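Local coordinates for serine proteinase inhibitor 1 (Myxoma virus, PDB 6BJ5), which inhibits serine endopeptidases as a member of the poxviral serpins and is important for the virulence of the virus, at residues A[19-24]-A[226-231]; A[36-41]-A[63-68]. One frame throughout, in Å; residues are numbered along the deposited sequence.

Contact 1 of 2, residues A[19-24]-A[226-231]; sequences GLWTFR and ALDLSL
Leu20 reaches across to Leu227 and Leu229, joining the N-terminal helical segment of the serpin fold to the turn where helix 220-226 gives way to helix 229-238. The apolar part shows how a branched tip divides its work. Leu20 CD1 meets Leu227 CD1 at 3.8 Å, the two side chains roughly perpendicular, while Leu20 CD2 packs against Leu229 CG, also at 3.8 Å, and against the backbone between Asp228 and Leu229. With CG turned opposite the backbone N (chi1 -172°), the fork of Leu20 points into this turn. Met31 of a second chain of the same protein packs on both Leu20 and Leu227.

Beside the leucines lie two flat groups, the Trp21 ring and the Arg24 guanidinium. Arg24 is poorly ordered and its NH2 crowds Leu227 O, so its fine placement is doubtful; as modelled, the guanidinium lies between Ala226 CA and the Trp21 ring, which is set over the opposite face and offset toward its rim. Asp228 CB lies 3.9 Å from Trp21 NE1.

One water bridges the segments, and a helix cap orders 226-231 on its own side. Trp21 NE1 donates in the ring plane to the water at 2.7 Å, and Leu229 N donates weakly to the same water, 3.4 Å away. Asp228 is the N-cap of helix 229-238: its OD1 accepts from Leu231 N (3.0 Å, 167°) nearly head-on to the C-O bond, and Ser230 OG donates to that same OD1 at 2.7 Å, from the syn side and 25° out of the carboxylate plane.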
loop_
_atom_site.group_PDB
_atom_site.type_symbol
_atom_site.label_atom_id
_atom_site.label_comp_id
_atom_site.label_asym_id
_atom_site.label_seq_id
_atom_site.Cartn_x
_atom_site.Cartn_y
_atom_site.Cartn_z
ATOM N N GLY A 19 4.188 -2.358 -8.393
ATOM C CA GLY A 19 3.638 -1.981 -7.102
ATOM C C GLY A 19 4.593 -2.292 -5.969
ATOM O O GLY A 19 4.853 -1.454 -5.104
ATOM N N LEU A 20 5.161 -3.492 -5.988
ATOM C CA LEU A 20 6.028 -3.923 -4.905
ATOM C C LEU A 20 7.415 -3.307 -5.012
ATOM O O LEU A 20 8.031 -2.965 -3.994
ATOM C CB LEU A 20 6.128 -5.441 -4.940
ATOM C CG LEU A 20 6.838 -6.083 -3.769
ATOM C CD1 LEU A 20 5.906 -5.872 -2.567
ATOM C CD2 LEU A 20 7.103 -7.579 -4.039
ATOM N N TRP A 21 7.879 -3.077 -6.229
ATOM C CA TRP A 21 9.176 -2.462 -6.434
ATOM C C TRP A 21 9.144 -0.975 -6.119
ATOM O O TRP A 21 10.208 -0.361 -5.990
ATOM C CB TRP A 21 9.631 -2.715 -7.885
ATOM C CG TRP A 21 10.136 -4.131 -8.159
ATOM C CD1 TRP A 21 9.415 -5.292 -8.094
ATOM C CD2 TRP A 21 11.450 -4.506 -8.589
ATOM N NE1 TRP A 21 10.206 -6.367 -8.424
ATOM C CE2 TRP A 21 11.458 -5.910 -8.735
ATOM C CE3 TRP A 21 12.627 -3.794 -8.842
ATOM C CZ2 TRP A 21 12.593 -6.611 -9.123
ATOM C CZ3 TRP A 21 13.750 -4.490 -9.232
ATOM C CH2 TRP A 21 13.727 -5.884 -9.369
ATOM N N THR A 22 7.955 -0.374 -6.011
ATOM C CA THR A 22 7.899 1.044 -5.680
ATOM C C THR A 22 8.345 1.297 -4.248
ATOM O O THR A 22 8.853 2.386 -3.950
ATOM C CB THR A 22 6.488 1.603 -5.902
ATOM O OG1 THR A 22 6.107 1.454 -7.278
ATOM C CG2 THR A 22 6.441 3.093 -5.537
ATOM N N PHE A 23 8.176 0.308 -3.346
ATOM C CA PHE A 23 8.448 0.573 -1.936
ATOM C C PHE A 23 9.895 0.963 -1.710
ATOM O O PHE A 23 10.167 1.850 -0.898
ATOM C CB PHE A 23 8.081 -0.616 -1.044
ATOM C CG PHE A 23 8.241 -0.308 0.438
ATOM C CD1 PHE A 23 7.276 0.433 1.118
ATOM C CD2 PHE A 23 9.356 -0.733 1.136
ATOM C CE1 PHE A 23 7.434 0.742 2.444
ATOM C CE2 PHE A 23 9.508 -0.435 2.457
ATOM C CZ PHE A 23 8.551 0.307 3.117
ATOM N N ARG A 24 10.827 0.406 -2.492
ATOM C CA ARG A 24 12.230 0.780 -2.330
ATOM C C ARG A 24 12.528 2.258 -2.558
ATOM O O ARG A 24 13.547 2.738 -2.055
ATOM C CB ARG A 24 13.132 -0.126 -3.173
ATOM C CG ARG A 24 12.784 -1.623 -3.129
ATOM C CD ARG A 24 13.676 -2.478 -4.062
ATOM N NE ARG A 24 13.204 -3.863 -4.186
ATOM C CZ ARG A 24 13.729 -4.792 -4.988
ATOM N NH1 ARG A 24 14.720 -4.487 -5.826
ATOM N NH2 ARG A 24 13.277 -6.040 -4.928
ATOM N N ALA A 226 16.303 -5.876 -1.464
ATOM C CA ALA A 226 16.144 -7.215 -2.015
ATOM C C ALA A 226 14.698 -7.682 -2.182
ATOM O O ALA A 226 14.481 -8.760 -2.752
ATOM C CB ALA A 226 16.871 -8.229 -1.118
ATOM N N LEU A 227 13.712 -6.956 -1.647
ATOM C CA LEU A 227 12.343 -7.470 -1.578
ATOM C C LEU A 227 11.738 -7.620 -2.969
ATOM O O LEU A 227 11.669 -6.653 -3.734
ATOM C CB LEU A 227 11.468 -6.530 -0.736
ATOM C CG LEU A 227 10.257 -7.064 0.039
ATOM C CD1 LEU A 227 9.005 -6.348 -0.346
ATOM C CD2 LEU A 227 10.084 -8.589 -0.040
ATOM N N ASP A 228 11.230 -8.802 -3.280
ATOM C CA ASP A 228 10.436 -8.947 -4.494
ATOM C C ASP A 228 9.586 -10.201 -4.344
ATOM O O ASP A 228 9.616 -10.876 -3.312
ATOM C CB ASP A 228 11.320 -8.915 -5.760
ATOM C CG ASP A 228 12.368 -10.053 -5.834
ATOM O OD1 ASP A 228 12.140 -11.180 -5.325
ATOM O OD2 ASP A 228 13.459 -9.783 -6.393
ATOM N N LEU A 229 8.762 -10.467 -5.347
ATOM C CA LEU A 229 7.767 -11.509 -5.166
ATOM C C LEU A 229 8.411 -12.884 -5.081
ATOM O O LEU A 229 7.864 -13.779 -4.423
ATOM C CB LEU A 229 6.741 -11.449 -6.285
ATOM C CG LEU A 229 5.568 -10.547 -5.879
ATOM C CD1 LEU A 229 4.581 -10.448 -7.015
ATOM C CD2 LEU A 229 4.865 -11.004 -4.594
ATOM N N SER A 230 9.558 -13.082 -5.746
ATOM C CA SER A 230 10.287 -14.336 -5.574
ATOM C C SER A 230 10.704 -14.503 -4.119
ATOM O O SER A 230 10.422 -15.528 -3.483
ATOM C CB SER A 230 11.514 -14.374 -6.496
ATOM O OG SER A 230 12.650 -13.755 -5.905
ATOM N N LEU A 231 11.309 -13.462 -3.554
ATOM C CA LEU A 231 11.739 -13.535 -2.170
ATOM C C LEU A 231 10.570 -13.829 -1.248
ATOM O O LEU A 231 10.699 -14.630 -0.316
ATOM C CB LEU A 231 12.436 -12.239 -1.778
ATOM C CG LEU A 231 12.976 -12.285 -0.359
ATOM C CD1 LEU A 231 13.945 -13.452 -0.239
ATOM C CD2 LEU A 231 13.677 -10.973 -0.048
HETATM O O HOH W 1 8.794 -8.704 -8.246
#

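Contact 2 of 2, residues A[36-41]-A[63-68]; sequences SPYGLT and ESVVED
Pro37 O is gripped twice by Thr41, the residue whose methyl CG2 faces Val65 across the contact. Thr41 N bonds to Pro37 O at 3.0 Å as part of the helix, and Thr41 OG1 donates to Pro37 O at 3.1 Å from the other face of the carbonyl, 35° above its plane. That second bond fixes the side-chain rotation: with OG1 beside its own backbone N (chi1 -69°), Thr41 CG2 is held out to meet Val65 CG1 at 4.1 Å, the two side chains running antiparallel alongside one another.

Ser36 caps the same helix, its OG accepting from Gly39 N at 2.8 Å. This Ser-Pro-Tyr-Gly start of helix 37-49 belongs to the shutter region of the serpin fold, behind the large sheet; Ser36 O is bonded to Gln295 and Gly39 O to Ser146, in two strands of that sheet. Leu29 of a second chain of the same protein is hydrogen-bonded through its carbonyl to Ser36 OG.

Tyr38 carries its ring outward from the helix, CG lying opposite the backbone N (chi1 -180°), and ends against the loop 63-68. Val66 O is modelled near the ring edge but too close to the hydroxyl, so the exact place of Tyr38 OH is doubtful. The apolar contact rests on Tyr38 CZ, 4.1 Å from Val65 CG2, which approaches the ring obliquely. A water bridges the two segments as modelled, 3.1 Å from Tyr38 OH and donating to Glu67 OE2 at 3.1 Å; the poor order of Glu67 makes this tentative.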
loop_
_atom_site.group_PDB
_atom_site.type_symbol
_atom_site.label_atom_id
_atom_site.label_comp_id
_atom_site.label_asym_id
_atom_site.label_seq_id
_atom_site.Cartn_x
_atom_site.Cartn_y
_atom_site.Cartn_z
ATOM N N SER A 36 0.814 0.802 0.013
ATOM C CA SER A 36 -0.045 -0.239 -0.530
ATOM C C SER A 36 0.385 -0.539 -1.945
ATOM O O SER A 36 0.023 0.210 -2.869
ATOM C CB SER A 36 -1.509 0.154 -0.517
ATOM O OG SER A 36 -2.246 -0.880 -1.164
ATOM N N PRO A 37 1.175 -1.597 -2.165
ATOM C CA PRO A 37 1.433 -2.044 -3.543
ATOM C C PRO A 37 0.167 -2.416 -4.302
ATOM O O PRO A 37 0.075 -2.132 -5.498
ATOM C CB PRO A 37 2.376 -3.235 -3.344
ATOM C CG PRO A 37 2.208 -3.630 -1.930
ATOM C CD PRO A 37 1.925 -2.392 -1.184
ATOM N N TYR A 38 -0.806 -3.067 -3.662
ATOM C CA TYR A 38 -2.048 -3.397 -4.357
ATOM C C TYR A 38 -2.774 -2.138 -4.811
ATOM O O TYR A 38 -3.292 -2.070 -5.929
ATOM C CB TYR A 38 -2.960 -4.185 -3.445
ATOM C CG TYR A 38 -4.267 -4.583 -4.080
ATOM C CD1 TYR A 38 -4.326 -5.660 -4.945
ATOM C CD2 TYR A 38 -5.435 -3.881 -3.828
ATOM C CE1 TYR A 38 -5.509 -6.054 -5.517
ATOM C CE2 TYR A 38 -6.630 -4.259 -4.412
ATOM C CZ TYR A 38 -6.654 -5.356 -5.255
ATOM O OH TYR A 38 -7.813 -5.778 -5.857
ATOM N N GLY A 39 -2.864 -1.144 -3.930
ATOM C CA GLY A 39 -3.545 0.093 -4.286
ATOM C C GLY A 39 -2.903 0.811 -5.462
ATOM O O GLY A 39 -3.592 1.430 -6.274
ATOM N N LEU A 40 -1.570 0.793 -5.534
ATOM C CA LEU A 40 -0.881 1.385 -6.677
ATOM C C LEU A 40 -1.185 0.607 -7.948
ATOM O O LEU A 40 -1.594 1.176 -8.962
ATOM C CB LEU A 40 0.626 1.400 -6.429
ATOM C CG LEU A 40 1.442 2.047 -7.550
ATOM C CD1 LEU A 40 0.911 3.448 -7.831
ATOM C CD2 LEU A 40 2.924 2.149 -7.156
ATOM N N THR A 41 -0.998 -0.713 -7.886
ATOM C CA THR A 41 -1.209 -1.607 -9.015
ATOM C C THR A 41 -2.630 -1.510 -9.546
ATOM O O THR A 41 -2.846 -1.538 -10.766
ATOM C CB THR A 41 -0.885 -3.035 -8.580
ATOM O OG1 THR A 41 0.528 -3.138 -8.355
ATOM C CG2 THR A 41 -1.309 -4.053 -9.648
ATOM N N GLU A 63 -3.627 -7.020 -16.125
ATOM C CA GLU A 63 -4.865 -6.405 -16.588
ATOM C C GLU A 63 -6.045 -6.683 -15.672
ATOM O O GLU A 63 -7.018 -5.921 -15.694
ATOM C CB GLU A 63 -5.199 -6.883 -17.995
ATOM C CG GLU A 63 -4.124 -6.606 -19.020
ATOM C CD GLU A 63 -4.680 -6.597 -20.435
ATOM O OE1 GLU A 63 -5.925 -6.687 -20.584
ATOM O OE2 GLU A 63 -3.876 -6.497 -21.392
ATOM N N SER A 64 -5.983 -7.740 -14.871
ATOM C CA SER A 64 -7.019 -8.050 -13.894
ATOM C C SER A 64 -6.328 -8.134 -12.548
ATOM O O SER A 64 -5.367 -8.896 -12.392
ATOM C CB SER A 64 -7.757 -9.352 -14.219
ATOM O OG SER A 64 -8.521 -9.782 -13.105
ATOM N N VAL A 65 -6.795 -7.369 -11.588
ATOM C CA VAL A 65 -6.273 -7.494 -10.235
ATOM C C VAL A 65 -7.202 -8.382 -9.431
ATOM O O VAL A 65 -8.423 -8.388 -9.639
ATOM C CB VAL A 65 -6.086 -6.119 -9.562
ATOM C CG1 VAL A 65 -5.168 -5.225 -10.418
ATOM C CG2 VAL A 65 -7.452 -5.459 -9.253
ATOM N N VAL A 66 -6.612 -9.161 -8.526
ATOM C CA VAL A 66 -7.401 -9.991 -7.643
ATOM C C VAL A 66 -8.356 -9.100 -6.870
ATOM O O VAL A 66 -8.073 -7.927 -6.602
ATOM C CB VAL A 66 -6.475 -10.782 -6.703
ATOM C CG1 VAL A 66 -7.267 -11.537 -5.609
ATOM C CG2 VAL A 66 -5.604 -11.729 -7.514
ATOM N N GLU A 67 -9.517 -9.649 -6.551
ATOM C CA GLU A 67 -10.446 -9.007 -5.646
ATOM C C GLU A 67 -11.093 -10.087 -4.795
ATOM O O GLU A 67 -11.334 -11.203 -5.263
ATOM C CB GLU A 67 -11.484 -8.182 -6.415
ATOM C CG GLU A 67 -11.120 -6.704 -6.497
ATOM C CD GLU A 67 -11.572 -6.045 -7.791
ATOM O OE1 GLU A 67 -11.979 -6.779 -8.723
ATOM O OE2 GLU A 67 -11.510 -4.792 -7.873
ATOM N N ASP A 68 -11.322 -9.757 -3.531
ATOM C CA ASP A 68 -11.973 -10.650 -2.582
ATOM C C ASP A 68 -12.653 -9.733 -1.582
ATOM O O ASP A 68 -11.977 -8.973 -0.892
ATOM C CB ASP A 68 -10.957 -11.574 -1.904
ATOM C CG ASP A 68 -11.589 -12.514 -0.879
ATOM O OD1 ASP A 68 -12.718 -12.254 -0.406
ATOM O OD2 ASP A 68 -10.939 -13.527 -0.539
HETATM O O HOH W 2 -8.922 -3.212 -7.270
#

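In the fold
Neither contact is fully buried, and the two show how chemistry follows location in a serpin. Contact 1, whose centre lies about 13 Å from the centre of the chain, closes a loop of some 200 residues through leucine packing, with a water bridge and a capped helix start beside it. Contact 2, nested within that loop, its centre about 9 Å from the chain centre, is a surface contact: a buried tyrosine sends its hydroxyl to a partly exposed loop. They hold different elements, yet meet, their centres 15 Å apart: Gly19 O lies 3.5 Å from Pro37 CB, and Thr22 OG1 lies 3.3 Å from Leu40 CD2, so the N-terminal helical segment packs on helix 37-49.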